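Local coordinates for putative lipoprotein (Pectobacterium atrosepticum SCRI1043, PDB 3BDU) that is of unknown function but is probably a bacterial membrane lipoprotein, its modelled part a small all-beta domain of the DUF903 family in the SH3 clan, at residues V6-D11 against E49-K54; T14-G19 against T33-Q38. All blocks are in the same frame, centred on the assembly; numbering follows the deposited sequence.

Interaction 1 of 2, residues V6-D11 against E49-K54; sequences VLHTND and EMAKGK
Strand segments 6-9 and 49-52 run antiparallel, their axes 4.8 Å apart at closest approach and 164° between their directions. Val6 and Ala51 form a hydrogen-bonded pair that exchanges two backbone bonds, Val6 N to Ala51 O at 2.8 Å and Ala51 N to Val6 O at 2.9 Å. His8 and Glu49 form the next such pair, but unevenly: His8 N reaches Glu49 O at 2.9 Å, whereas the return bond from Glu49 N to His8 O is weak at 3.4 Å. Between them Leu7 and Met50 form a non-hydrogen-bonded pair, and Met50 CA makes a C-H...O contact with Val6 O, one residue back on the other strand. This ladder joins the first and last strands of the chain, which places strand 4-9 in the middle of a three-stranded antiparallel sheet, with 14-18 along its other edge. The two faces differ in character. On one, buried, Leu7 and the selenomethionine Met50 lie side by side and point the same way; Met50 starts with CG anti to its backbone N (chi1 -168°) and bends at chi3 (-73°), which swings CE against Leu7 CG at a tight 3.4 Å. Pro21 touches both side chains. On the other, more open face stand Val6, His8, Glu49 and Ala51. Val6 CG2, anti to its carbonyl carbon, reaches Gly53 O at 3.6 Å, just beyond the strand end, and lies close to Lys54. Glu49 O lies at the edge of the His8 ring, near its plane, 3.7 Å from ND1. The carboxylate of Glu49 turns to a second subunit, where its OE1 forms a salt bridge with Arg13, and residues 49-51 pair with a strand of that chain, carrying the sheet across the interface.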
loop_
_atom_site.group_PDB
_atom_site.type_symbol
_atom_site.label_atom_id
_atom_site.label_comp_id
_atom_site.label_asym_id
_atom_site.label_seq_id
_atom_site.Cartn_x
_atom_site.Cartn_y
_atom_site.Cartn_z
ATOM N N VAL A 6 -7.277 14.213 19.943
ATOM C CA VAL A 6 -6.226 13.453 20.594
ATOM C C VAL A 6 -5.850 12.314 19.654
ATOM O O VAL A 6 -6.692 11.487 19.326
ATOM C CB VAL A 6 -6.694 12.828 21.925
ATOM C CG1 VAL A 6 -5.563 12.002 22.514
ATOM C CG2 VAL A 6 -7.125 13.919 22.912
ATOM N N LEU A 7 -4.599 12.286 19.211
ATOM C CA LEU A 7 -4.128 11.229 18.319
ATOM C C LEU A 7 -3.424 10.140 19.127
ATOM O O LEU A 7 -2.593 10.441 19.987
ATOM C CB LEU A 7 -3.129 11.776 17.291
ATOM C CG LEU A 7 -3.554 12.746 16.185
ATOM C CD1 LEU A 7 -4.189 13.988 16.802
ATOM C CD2 LEU A 7 -2.337 13.126 15.352
ATOM N N HIS A 8 -3.763 8.884 18.851
ATOM C CA HIS A 8 -3.132 7.750 19.516
ATOM C C HIS A 8 -2.248 7.100 18.463
ATOM O O HIS A 8 -2.729 6.685 17.411
ATOM C CB HIS A 8 -4.187 6.762 20.024
ATOM C CG HIS A 8 -5.136 7.366 21.009
ATOM N ND1 HIS A 8 -6.022 8.368 20.673
ATOM C CD2 HIS A 8 -5.304 7.150 22.337
ATOM C CE1 HIS A 8 -6.691 8.744 21.745
ATOM N NE2 HIS A 8 -6.275 8.021 22.771
ATOM N N THR A 9 -0.952 7.031 18.748
ATOM C CA THR A 9 0.013 6.458 17.819
ATOM C C THR A 9 0.198 4.964 18.030
ATOM O O THR A 9 -0.167 4.417 19.073
ATOM C CB THR A 9 1.386 7.102 17.987
ATOM O OG1 THR A 9 1.943 6.675 19.233
ATOM C CG2 THR A 9 1.270 8.624 17.988
ATOM N N ASN A 10 0.784 4.303 17.041
ATOM C CA ASN A 10 1.013 2.876 17.163
ATOM C C ASN A 10 2.222 2.569 18.035
ATOM O O ASN A 10 2.650 1.421 18.133
ATOM C CB ASN A 10 1.145 2.224 15.782
ATOM C CG ASN A 10 -0.210 1.921 15.157
ATOM O OD1 ASN A 10 -1.117 1.416 15.829
ATOM N ND2 ASN A 10 -0.352 2.212 13.870
ATOM N N ASP A 11 2.776 3.597 18.669
ATOM C CA ASP A 11 3.908 3.394 19.564
ATOM C C ASP A 11 3.585 3.850 20.987
ATOM O O ASP A 11 4.470 4.264 21.736
ATOM C CB ASP A 11 5.176 4.099 19.052
ATOM C CG ASP A 11 4.943 5.551 18.676
ATOM O OD1 ASP A 11 4.308 6.293 19.451
ATOM O OD2 ASP A 11 5.426 5.957 17.600
ATOM N N GLU A 49 -5.657 5.621 16.169
ATOM C CA GLU A 49 -6.992 6.173 16.371
ATOM C C GLU A 49 -6.912 7.661 16.657
ATOM O O GLU A 49 -5.842 8.197 16.954
ATOM C CB GLU A 49 -7.676 5.496 17.560
ATOM C CG GLU A 49 -7.675 3.989 17.525
ATOM C CD GLU A 49 -8.219 3.394 18.809
ATOM O OE1 GLU A 49 -9.453 3.388 18.992
ATOM O OE2 GLU A 49 -7.404 2.945 19.642
HETATM N N MSE A 50 -8.064 8.312 16.605
HETATM C CA MSE A 50 -8.140 9.739 16.851
HETATM C C MSE A 50 -9.476 10.065 17.504
HETATM O O MSE A 50 -10.529 9.705 16.986
HETATM C CB MSE A 50 -8.002 10.478 15.528
HETATM C CG MSE A 50 -7.787 11.958 15.644
HETATM SE SE MSE A 50 -7.488 12.671 13.880
HETATM C CE MSE A 50 -5.705 12.004 13.596
ATOM N N ALA A 51 -9.428 10.749 18.639
ATOM C CA ALA A 51 -10.639 11.108 19.362
ATOM C C ALA A 51 -10.851 12.618 19.387
ATOM O O ALA A 51 -9.916 13.381 19.629
ATOM C CB ALA A 51 -10.566 10.562 20.788
ATOM N N LYS A 52 -12.082 13.042 19.122
ATOM C CA LYS A 52 -12.421 14.459 19.124
ATOM C C LYS A 52 -12.783 14.880 20.549
ATOM O O LYS A 52 -13.765 14.401 21.114
ATOM C CB LYS A 52 -13.603 14.719 18.187
ATOM C CG LYS A 52 -13.978 16.186 18.056
ATOM C CD LYS A 52 -15.218 16.350 17.187
ATOM C CE LYS A 52 -15.590 17.811 17.011
ATOM N NZ LYS A 52 -14.537 18.565 16.288
ATOM N N GLY A 53 -11.979 15.773 21.119
ATOM C CA GLY A 53 -12.212 16.241 22.476
ATOM C C GLY A 53 -10.904 16.345 23.243
ATOM O O GLY A 53 -9.829 16.272 22.646
ATOM N N LYS A 54 -10.985 16.506 24.563
ATOM C CA LYS A 54 -9.787 16.620 25.395
ATOM C C LYS A 54 -9.278 15.273 25.908
ATOM O O LYS A 54 -8.807 15.219 27.067
ATOM C CB LYS A 54 -10.063 17.561 26.577
ATOM C CG LYS A 54 -11.399 17.325 27.286
ATOM C CD LYS A 54 -11.380 16.103 28.198
ATOM C CE LYS A 54 -10.511 16.341 29.430
ATOM N NZ LYS A 54 -10.463 15.153 30.334
#

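Interaction 2 of 2, residues T14-G19 against T33-Q38; sequences TIVAEG and TDAYGQ
Val16, in strand 14-18, begins the contact with segment 33-38 by way of its carbonyl: water 1 donates to Val16 O at 2.7 Å and accepts from Ala35 N at 2.9 Å, bridging a gap that the two backbones do not close directly. Asp34 CA brings a C-H to the same oxygen, and Val16 CG1 only brushes Ala35 CB. At Ala17 the chains come closer, its CA lying 3.3 Å from Thr33 O in another C-H contact. Glu18 then supplies the one direct hydrogen bond between the segments, from its N to Thr33 O at 2.8 Å, nearly straight at the hydrogen (170°). Its side chain leaves with CG anti to the carbonyl carbon (chi1 -71°) and runs extended alongside the turn, bringing OE1 to 3.3 Å from Asp34 O, a pair of acceptors that cannot bond to each other. Here a strand of one three-stranded sheet meets the end of strand 30-33 and the type I beta turn Asp34-Gly37 that follows it, leading to strand 39-42 of the other sheet, consistent with the small barrel expected of the SH3 clan. Asp34 organises that turn. With chi1 at 59°, its CG sits between the backbone N and the carbonyl carbon, folding the carboxylate back over the bend, where OD1 accepts Tyr36 N at 2.8 Å, an Asx turn, and Gln38 N at 2.9 Å. The two N-H groups come from opposite faces of the carboxylate plane, a double grip that should restrict its rotation, while backbone bonds from Asp34 N to Gln38 O and from Gly37 N to Asp34 O close the hairpin. Past Glu18, water 2 donates to both Glu18 O and Gly19 O and accepts from Thr33 N, replacing the direct backbone pairing.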
loop_
_atom_site.group_PDB
_atom_site.type_symbol
_atom_site.label_atom_id
_atom_site.label_comp_id
_atom_site.label_asym_id
_atom_site.label_seq_id
_atom_site.Cartn_x
_atom_site.Cartn_y
_atom_site.Cartn_z
ATOM N N THR A 14 0.089 9.631 22.987
ATOM C CA THR A 14 -1.162 10.347 22.792
ATOM C C THR A 14 -0.702 11.770 22.542
ATOM O O THR A 14 0.093 12.319 23.307
ATOM C CB THR A 14 -2.069 10.303 24.036
ATOM O OG1 THR A 14 -1.355 10.813 25.166
ATOM C CG2 THR A 14 -2.514 8.874 24.319
ATOM N N ILE A 15 -1.188 12.359 21.459
ATOM C CA ILE A 15 -0.800 13.708 21.081
ATOM C C ILE A 15 -2.036 14.594 20.974
ATOM O O ILE A 15 -3.029 14.206 20.360
ATOM C CB ILE A 15 -0.052 13.677 19.712
ATOM C CG1 ILE A 15 1.137 12.712 19.799
ATOM C CG2 ILE A 15 0.451 15.067 19.337
ATOM C CD1 ILE A 15 1.894 12.542 18.487
ATOM N N VAL A 16 -1.979 15.773 21.584
ATOM C CA VAL A 16 -3.098 16.707 21.521
ATOM C C VAL A 16 -2.933 17.586 20.288
ATOM O O VAL A 16 -1.862 18.144 20.047
ATOM C CB VAL A 16 -3.151 17.631 22.753
ATOM C CG1 VAL A 16 -4.290 18.628 22.596
ATOM C CG2 VAL A 16 -3.332 16.809 24.020
ATOM N N ALA A 17 -3.995 17.697 19.503
ATOM C CA ALA A 17 -3.967 18.520 18.306
ATOM C C ALA A 17 -5.028 19.607 18.426
ATOM O O ALA A 17 -6.107 19.365 18.967
ATOM C CB ALA A 17 -4.249 17.661 17.068
ATOM N N GLU A 18 -4.697 20.799 17.940
ATOM C CA GLU A 18 -5.621 21.928 17.930
ATOM C C GLU A 18 -6.192 21.939 16.516
ATOM O O GLU A 18 -5.527 22.379 15.579
ATOM C CB GLU A 18 -4.884 23.246 18.183
ATOM C CG GLU A 18 -4.377 23.441 19.601
ATOM C CD GLU A 18 -3.903 24.868 19.863
ATOM O OE1 GLU A 18 -2.893 25.295 19.254
ATOM O OE2 GLU A 18 -4.549 25.563 20.677
ATOM N N GLY A 19 -7.413 21.451 16.362
ATOM C CA GLY A 19 -8.004 21.395 15.038
ATOM C C GLY A 19 -7.848 19.975 14.522
ATOM O O GLY A 19 -6.941 19.260 14.948
ATOM N N THR A 33 -1.554 20.711 14.187
ATOM C CA THR A 33 -0.904 21.724 15.013
ATOM C C THR A 33 -1.027 21.219 16.446
ATOM O O THR A 33 -2.119 20.853 16.881
ATOM C CB THR A 33 -1.623 23.084 14.901
ATOM O OG1 THR A 33 -1.708 23.468 13.524
ATOM C CG2 THR A 33 -0.855 24.159 15.670
ATOM N N ASP A 34 0.085 21.172 17.173
ATOM C CA ASP A 34 0.043 20.690 18.543
ATOM C C ASP A 34 -0.390 21.775 19.518
ATOM O O ASP A 34 -0.618 22.922 19.126
ATOM C CB ASP A 34 1.397 20.108 18.976
ATOM C CG ASP A 34 2.534 21.109 18.875
ATOM O OD1 ASP A 34 2.315 22.310 19.150
ATOM O OD2 ASP A 34 3.657 20.683 18.536
ATOM N N ALA A 35 -0.499 21.398 20.789
ATOM C CA ALA A 35 -0.926 22.314 21.843
ATOM C C ALA A 35 -0.026 23.529 22.007
ATOM O O ALA A 35 -0.387 24.484 22.693
ATOM C CB ALA A 35 -1.027 21.561 23.173
ATOM N N TYR A 36 1.146 23.496 21.384
ATOM C CA TYR A 36 2.084 24.608 21.490
ATOM C C TYR A 36 2.134 25.472 20.237
ATOM O O TYR A 36 3.006 26.329 20.098
ATOM C CB TYR A 36 3.477 24.073 21.810
ATOM C CG TYR A 36 3.581 23.466 23.187
ATOM C CD1 TYR A 36 3.493 24.264 24.327
ATOM C CD2 TYR A 36 3.775 22.098 23.356
ATOM C CE1 TYR A 36 3.599 23.715 25.604
ATOM C CE2 TYR A 36 3.884 21.535 24.632
ATOM C CZ TYR A 36 3.796 22.353 25.750
ATOM O OH TYR A 36 3.913 21.815 27.012
ATOM N N GLY A 37 1.198 25.239 19.325
ATOM C CA GLY A 37 1.148 26.017 18.101
ATOM C C GLY A 37 2.147 25.596 17.042
ATOM O O GLY A 37 2.278 26.254 16.012
ATOM N N GLN A 38 2.853 24.499 17.279
ATOM C CA GLN A 38 3.832 24.029 16.305
ATOM C C GLN A 38 3.186 23.093 15.288
ATOM O O GLN A 38 2.409 22.210 15.652
ATOM C CB GLN A 38 4.980 23.295 17.004
ATOM C CG GLN A 38 6.137 22.961 16.069
ATOM C CD GLN A 38 7.368 22.463 16.802
ATOM O OE1 GLN A 38 8.444 22.336 16.215
ATOM N NE2 GLN A 38 7.217 22.174 18.089
HETATM O O HOH W 1 0.248 18.707 21.662
HETATM O O HOH W 2 -4.540 20.314 13.928
#

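Overall arrangement
Both contacts involve the sheet centred on strand 4-9, but they differ in how they close. Interaction 1 is a regular ladder within that sheet, partly buried and reaching into the core through one apolar pair; interaction 2 is a surface meeting between strand 14-18, outermost in that sheet within the chain, and the end of strand 30-33 with the turn after it. Their centres are 11 Å apart, yet they touch through neighbouring strands: Leu7 N probably bonds Ile15 O at 2.7 Å, and Leu7 CD1 packs on Ala17 CB. Interaction 1 is bonded directly along its length; interaction 2 has one direct bond, with waters on the neighbouring polar atoms and loose side-chain contacts.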